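Local atomic coordinates of 3-keto-5-aminohexanoate cleavage enzyme (Burkholderia xenovorans LB400, PDB entry 3E49), a protein that binds zinc in a TIM barrel and probably catalyses the cleavage of beta-keto acids such as 3-keto-5-aminohexanoate. Residues A[110-115]-A[156-161]; A[150-155]-A[183-188]. One frame throughout, in Å; residues are numbered along the deposited sequence. Where two conformers were deposited one is given.

Contact 1 of 2, residues A[110-115]-A[156-161]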
loop_
_atom_site.group_PDB
_atom_site.type_symbol
_atom_site.label_atom_id
_atom_site.label_comp_id
_atom_site.label_asym_id
_atom_site.label_seq_id
_atom_site.Cartn_x
_atom_site.Cartn_y
_atom_site.Cartn_z
ATOM N N ALA A 110 -29.299 -3.402 11.335
ATOM C CA ALA A 110 -29.499 -4.583 10.519
ATOM C C ALA A 110 -28.239 -4.740 9.666
ATOM O O ALA A 110 -27.616 -3.730 9.299
ATOM C CB ALA A 110 -30.722 -4.439 9.627
ATOM N N SER A 111 -27.850 -5.970 9.349
ATOM C CA SER A 111 -26.673 -6.156 8.510
ATOM C C SER A 111 -27.107 -5.930 7.079
ATOM O O SER A 111 -28.274 -6.144 6.753
ATOM C CB SER A 111 -26.098 -7.556 8.708
ATOM O OG SER A 111 -26.963 -8.536 8.153
ATOM N N LEU A 112 -26.191 -5.495 6.214
ATOM C CA LEU A 112 -26.502 -5.246 4.805
ATOM C C LEU A 112 -25.252 -5.622 4.002
ATOM O O LEU A 112 -24.208 -4.954 4.110
ATOM C CB LEU A 112 -26.904 -3.776 4.570
ATOM C CG LEU A 112 -27.247 -3.232 3.166
ATOM C CD1 LEU A 112 -28.085 -4.147 2.347
ATOM C CD2 LEU A 112 -27.949 -1.883 3.259
ATOM N N ASN A 113 -25.338 -6.722 3.272
ATOM C CA ASN A 113 -24.252 -7.185 2.429
ATOM C C ASN A 113 -24.176 -6.241 1.227
ATOM O O ASN A 113 -25.193 -5.926 0.639
ATOM C CB ASN A 113 -24.493 -8.635 2.039
ATOM C CG ASN A 113 -23.369 -9.223 1.194
ATOM O OD1 ASN A 113 -22.989 -8.675 0.186
ATOM N ND2 ASN A 113 -22.900 -10.387 1.584
HETATM N N MSE A 114 -22.973 -5.802 0.837
HETATM C CA MSE A 114 -22.904 -4.736 -0.158
HETATM C C MSE A 114 -22.657 -5.068 -1.598
HETATM O O MSE A 114 -22.276 -4.189 -2.374
HETATM C CB MSE A 114 -21.936 -3.636 0.337
HETATM C CG MSE A 114 -22.525 -2.790 1.462
HETATM SE SE MSE A 114 -24.125 -1.827 0.935
HETATM C CE MSE A 114 -23.593 -0.940 -0.503
ATOM N N GLY A 115 -22.906 -6.298 -2.004
ATOM C CA GLY A 115 -22.711 -6.649 -3.393
ATOM C C GLY A 115 -22.929 -8.133 -3.586
ATOM O O GLY A 115 -22.658 -8.905 -2.668
ATOM N N GLU A 156 -30.780 -0.680 -2.656
ATOM C CA GLU A 156 -31.620 0.506 -2.627
ATOM C C GLU A 156 -32.932 0.213 -1.882
ATOM O O GLU A 156 -33.395 1.001 -1.069
ATOM C CB GLU A 156 -31.915 0.959 -4.055
ATOM C CG GLU A 156 -32.653 2.290 -4.121
ATOM C CD GLU A 156 -32.963 2.727 -5.555
ATOM O OE1 GLU A 156 -32.361 2.189 -6.529
ATOM O OE2 GLU A 156 -33.805 3.630 -5.703
ATOM N N PHE A 157 -33.521 -0.951 -2.149
ATOM C CA PHE A 157 -34.765 -1.335 -1.487
ATOM C C PHE A 157 -34.591 -1.466 0.012
ATOM O O PHE A 157 -35.404 -0.948 0.794
ATOM C CB PHE A 157 -35.305 -2.632 -2.100
ATOM C CG PHE A 157 -36.622 -3.044 -1.535
ATOM C CD1 PHE A 157 -37.792 -2.489 -2.021
ATOM C CD2 PHE A 157 -36.687 -3.921 -0.468
ATOM C CE1 PHE A 157 -39.015 -2.846 -1.475
ATOM C CE2 PHE A 157 -37.904 -4.283 0.087
ATOM C CZ PHE A 157 -39.072 -3.751 -0.427
ATOM N N ILE A 158 -33.528 -2.147 0.439
ATOM C CA ILE A 158 -33.266 -2.315 1.878
ATOM C C ILE A 158 -33.019 -0.955 2.551
ATOM O O ILE A 158 -33.547 -0.667 3.627
ATOM C CB ILE A 158 -32.066 -3.265 2.098
ATOM C CG1 ILE A 158 -32.412 -4.660 1.572
ATOM C CG2 ILE A 158 -31.705 -3.333 3.573
ATOM C CD1 ILE A 158 -31.237 -5.586 1.351
ATOM N N LEU A 159 -32.253 -0.095 1.899
ATOM C CA LEU A 159 -31.927 1.196 2.498
ATOM C C LEU A 159 -33.186 2.007 2.702
ATOM O O LEU A 159 -33.362 2.639 3.743
ATOM C CB LEU A 159 -30.949 1.991 1.613
ATOM C CG LEU A 159 -29.517 1.469 1.481
ATOM C CD1 LEU A 159 -28.732 2.207 0.371
ATOM C CD2 LEU A 159 -28.802 1.557 2.840
ATOM N N LYS A 160 -34.049 2.006 1.695
ATOM C CA LYS A 160 -35.295 2.772 1.773
ATOM C C LYS A 160 -36.242 2.178 2.790
ATOM O O LYS A 160 -36.755 2.890 3.654
ATOM C CB LYS A 160 -35.969 2.822 0.393
ATOM C CG LYS A 160 -37.343 3.474 0.377
ATOM N N THR A 161 -36.443 0.867 2.712
ATOM C CA THR A 161 -37.409 0.191 3.575
ATOM C C THR A 161 -37.023 0.185 5.044
ATOM O O THR A 161 -37.737 0.749 5.901
ATOM C CB THR A 161 -37.664 -1.230 3.034
ATOM O OG1 THR A 161 -38.153 -1.093 1.693
ATOM C CG2 THR A 161 -38.696 -1.944 3.848
#
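Ile-158 and Leu-159, neighbours on the helix 152-163, together receive one side chain of the barrel wall, Leu-112 of the strand 109-113, and so illustrate how a TIM barrel fits its helices against its strands. Ile-158 presents two branches. Ile-158 CD1, at the end of an extended chain, comes within 3.6 Å of Leu-112 CD1, while Ile-158 CG2 faces the fork of the leucine, 3.9 Å from Leu-112 CD1 and nearly as close to Leu-112 CD2. The two side chains run past each other in opposite directions, which makes this an alongside fit of branches. The side chain of Leu-112 leaves the strand toward the helix, and with CG trans to the backbone N (chi1 178°) and beside the carbonyl carbon, CD1 is brought to Ile-158 and CD2 to Leu-159. Next in sequence, Leu-159 leaves the helix obliquely, but its end bends back to the strand, and Leu-159 CD2 meets Leu-112 CD2 at 3.6 Å with the side chains at about a right angle. One turn beyond Phe-157, Thr-161 stays on the helix: Thr-161 OG1 donates to Phe-157 O over 2.9 Å, tilted out of the carbonyl plane, and lies above the face of the Phe-157 ring. That carbonyl thus accepts both the hydroxyl and Thr-161 N.

Phe-169 of the neighbouring strand 168-173 continues the apolar layer beside Ile-158 and Leu-159, and the backbone of Leu-112 is bonded to Glu-170 and Glu-172 of the same strand. At the end of the strand an Asx turn forms, Gly-115 N donating to Asn-113 OD1 at 3.2 Å. Since only buried aliphatic carbons meet and no polar bond sets a direction, the fit probably rests on the shapes of the three branched side chains.

Contact 2 of 2, residues A[150-155]-A[183-188]; sequences NTFADI and AHFVDR
Phe-152 O, a carbonyl in the first turn of the helix 152-163, is approached by two groups linked to the helix 176-187. Phe-185 turns its ring edge to the oxygen, with Phe-185 CZ 3.4 Å from Phe-152 O, and a water donates a weak bond to the same atom. That water accepts from Arg-188 NH1 at 3.0 Å, near the guanidinium plane, so it bridges the segments.

The Phe-185 ring is the wedge between these successive helices of the barrel's outer layer. With CG anti to the carbonyl carbon (chi1 -70°), it enters between two groups: Ile-155 CG2 lies over one face, 3.9 Å from the ring centroid, a CH-pi contact, while His-184 CD2 rests above the opposite face. Phe-185 CE2 reaches the edge of the Phe-152 ring, 3.8 Å from Phe-152 CD1. The Phe-152 and His-184 rings meet obliquely, their planes at 71°, and Arg-188 CD lies over one face of the imidazole, offset toward its rim. Tyr-122 of the second subunit also meets the His-184 ring.

Thr-151 and Asp-154 form a capping box that starts helix 152-163: Asp-154 N donates to Thr-151 OG1 at 3.1 Å, and Thr-151 N to Asp-154 OD2 at 3.0 Å. Lys-149 forms a salt bridge to that carboxylate. The two helices are thus held mainly by ring and methyl contacts; the polar bridge, through one water, is indirect and weak on the Phe-152 O side.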
loop_
_atom_site.group_PDB
_atom_site.type_symbol
_atom_site.label_atom_id
_atom_site.label_comp_id
_atom_site.label_asym_id
_atom_site.label_seq_id
_atom_site.Cartn_x
_atom_site.Cartn_y
_atom_site.Cartn_z
ATOM N N ASN A 150 -27.286 -9.629 -4.069
ATOM C CA ASN A 150 -27.467 -8.358 -3.407
ATOM C C ASN A 150 -27.263 -7.291 -4.495
ATOM O O ASN A 150 -26.213 -6.656 -4.511
ATOM C CB ASN A 150 -26.376 -8.205 -2.343
ATOM C CG ASN A 150 -26.546 -9.149 -1.159
ATOM O OD1 ASN A 150 -27.469 -8.981 -0.365
ATOM N ND2 ASN A 150 -25.609 -10.085 -0.986
ATOM N N THR A 151 -28.206 -7.138 -5.424
ATOM C CA THR A 151 -28.096 -6.207 -6.535
ATOM C C THR A 151 -28.217 -4.745 -6.107
ATOM O O THR A 151 -28.611 -4.435 -4.985
ATOM C CB THR A 151 -29.185 -6.480 -7.615
ATOM O OG1 THR A 151 -30.470 -6.242 -7.052
ATOM C CG2 THR A 151 -29.097 -7.926 -8.168
ATOM N N PHE A 152 -27.886 -3.847 -7.024
ATOM C CA PHE A 152 -28.066 -2.415 -6.750
ATOM C C PHE A 152 -29.521 -2.059 -6.397
ATOM O O PHE A 152 -29.772 -1.202 -5.529
ATOM C CB PHE A 152 -27.493 -1.590 -7.912
ATOM C CG PHE A 152 -25.992 -1.612 -7.971
ATOM C CD1 PHE A 152 -25.273 -0.971 -6.973
ATOM C CD2 PHE A 152 -25.298 -2.258 -9.001
ATOM C CE1 PHE A 152 -23.907 -0.965 -6.969
ATOM C CE2 PHE A 152 -23.919 -2.270 -9.008
ATOM C CZ PHE A 152 -23.215 -1.622 -7.969
ATOM N N ALA A 153 -30.480 -2.743 -7.021
ATOM C CA ALA A 153 -31.901 -2.564 -6.686
ATOM C C ALA A 153 -32.225 -3.104 -5.309
ATOM O O ALA A 153 -32.935 -2.447 -4.529
ATOM C CB ALA A 153 -32.821 -3.204 -7.751
ATOM N N ASP A 154 -31.719 -4.291 -4.993
ATOM C CA ASP A 154 -31.914 -4.895 -3.679
ATOM C C ASP A 154 -31.422 -3.973 -2.563
ATOM O O ASP A 154 -32.107 -3.737 -1.569
ATOM C CB ASP A 154 -31.126 -6.210 -3.561
ATOM C CG ASP A 154 -31.671 -7.337 -4.450
ATOM O OD1 ASP A 154 -32.862 -7.305 -4.833
ATOM O OD2 ASP A 154 -30.890 -8.269 -4.754
ATOM N N ILE A 155 -30.218 -3.442 -2.738
ATOM C CA ILE A 155 -29.621 -2.586 -1.704
ATOM C C ILE A 155 -30.424 -1.307 -1.546
ATOM O O ILE A 155 -30.723 -0.921 -0.436
ATOM C CB ILE A 155 -28.137 -2.282 -1.992
ATOM C CG1 ILE A 155 -27.314 -3.597 -2.000
ATOM C CG2 ILE A 155 -27.611 -1.293 -0.978
ATOM C CD1 ILE A 155 -26.005 -3.487 -2.775
ATOM N N ALA A 183 -20.148 3.777 -1.527
ATOM C CA ALA A 183 -19.893 5.189 -1.922
ATOM C C ALA A 183 -20.944 5.677 -2.942
ATOM O O ALA A 183 -21.382 6.807 -2.892
ATOM C CB ALA A 183 -18.475 5.375 -2.468
ATOM N N HIS A 184 -21.364 4.790 -3.826
ATOM C CA HIS A 184 -22.382 5.069 -4.824
ATOM C C HIS A 184 -23.660 5.498 -4.133
ATOM O O HIS A 184 -24.244 6.524 -4.490
ATOM C CB HIS A 184 -22.623 3.830 -5.674
ATOM C CG HIS A 184 -23.773 3.930 -6.635
ATOM N ND1 HIS A 184 -23.742 4.735 -7.748
ATOM C CD2 HIS A 184 -24.944 3.257 -6.691
ATOM C CE1 HIS A 184 -24.863 4.575 -8.435
ATOM N NE2 HIS A 184 -25.609 3.680 -7.815
ATOM N N PHE A 185 -24.104 4.699 -3.172
ATOM C CA PHE A 185 -25.324 5.008 -2.419
ATOM C C PHE A 185 -25.187 6.209 -1.509
ATOM O O PHE A 185 -26.177 6.922 -1.274
ATOM C CB PHE A 185 -25.790 3.794 -1.632
ATOM C CG PHE A 185 -26.316 2.715 -2.494
ATOM C CD1 PHE A 185 -27.580 2.837 -3.072
ATOM C CD2 PHE A 185 -25.538 1.576 -2.806
ATOM C CE1 PHE A 185 -28.062 1.842 -3.915
ATOM C CE2 PHE A 185 -26.034 0.597 -3.614
ATOM C CZ PHE A 185 -27.282 0.730 -4.187
ATOM N N VAL A 186 -23.997 6.428 -0.957
ATOM C CA VAL A 186 -23.764 7.591 -0.116
ATOM C C VAL A 186 -23.843 8.848 -0.987
ATOM O O VAL A 186 -24.438 9.834 -0.596
ATOM C CB VAL A 186 -22.408 7.527 0.635
ATOM C CG1 VAL A 186 -22.054 8.918 1.225
ATOM C CG2 VAL A 186 -22.475 6.438 1.736
ATOM N N ASP A 187 -23.266 8.788 -2.179
ATOM C CA ASP A 187 -23.323 9.915 -3.096
ATOM C C ASP A 187 -24.744 10.224 -3.513
ATOM O O ASP A 187 -25.071 11.391 -3.771
ATOM C CB ASP A 187 -22.460 9.678 -4.338
ATOM C CG ASP A 187 -20.961 9.745 -4.033
ATOM O OD1 ASP A 187 -20.591 10.126 -2.896
ATOM O OD2 ASP A 187 -20.154 9.394 -4.931
ATOM N N ARG A 188 -25.575 9.186 -3.589
ATOM C CA ARG A 188 -26.985 9.349 -3.931
ATOM C C ARG A 188 -27.786 9.736 -2.694
ATOM O O ARG A 188 -28.998 9.844 -2.764
ATOM C CB ARG A 188 -27.544 8.073 -4.590
ATOM C CG ARG A 188 -26.987 7.811 -5.981
ATOM C CD ARG A 188 -27.356 6.447 -6.496
ATOM N NE ARG A 188 -28.795 6.211 -6.415
ATOM C CZ ARG A 188 -29.390 5.034 -6.598
ATOM N NH1 ARG A 188 -28.677 3.934 -6.865
ATOM N NH2 ARG A 188 -30.712 4.955 -6.494
HETATM O O HOH W 1 -30.170 1.351 -7.088
#

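From the N terminus, the strand 109-113 comes first, followed by an excursion that includes helix 134-141 and is pinched by the two-stranded antiparallel sheet 117-118/147-148. Contact 1 closes this excursion by returning the helix 152-163 to the strand it follows; the next strand, 168-173, lies parallel beside the first, completing a beta-alpha-beta crossover. Contact 2 opens on the same helix before contact 1 has closed, so the two cross; its loop includes strand 168-173 and ends where the helix meets its neighbour, 176-187. Helix 152-163 is thus held inward to the barrel and laterally to the next helix. Leu-159 touching Phe-185, and a weak ion pair of Glu-156 with Arg-188, join the two contacts.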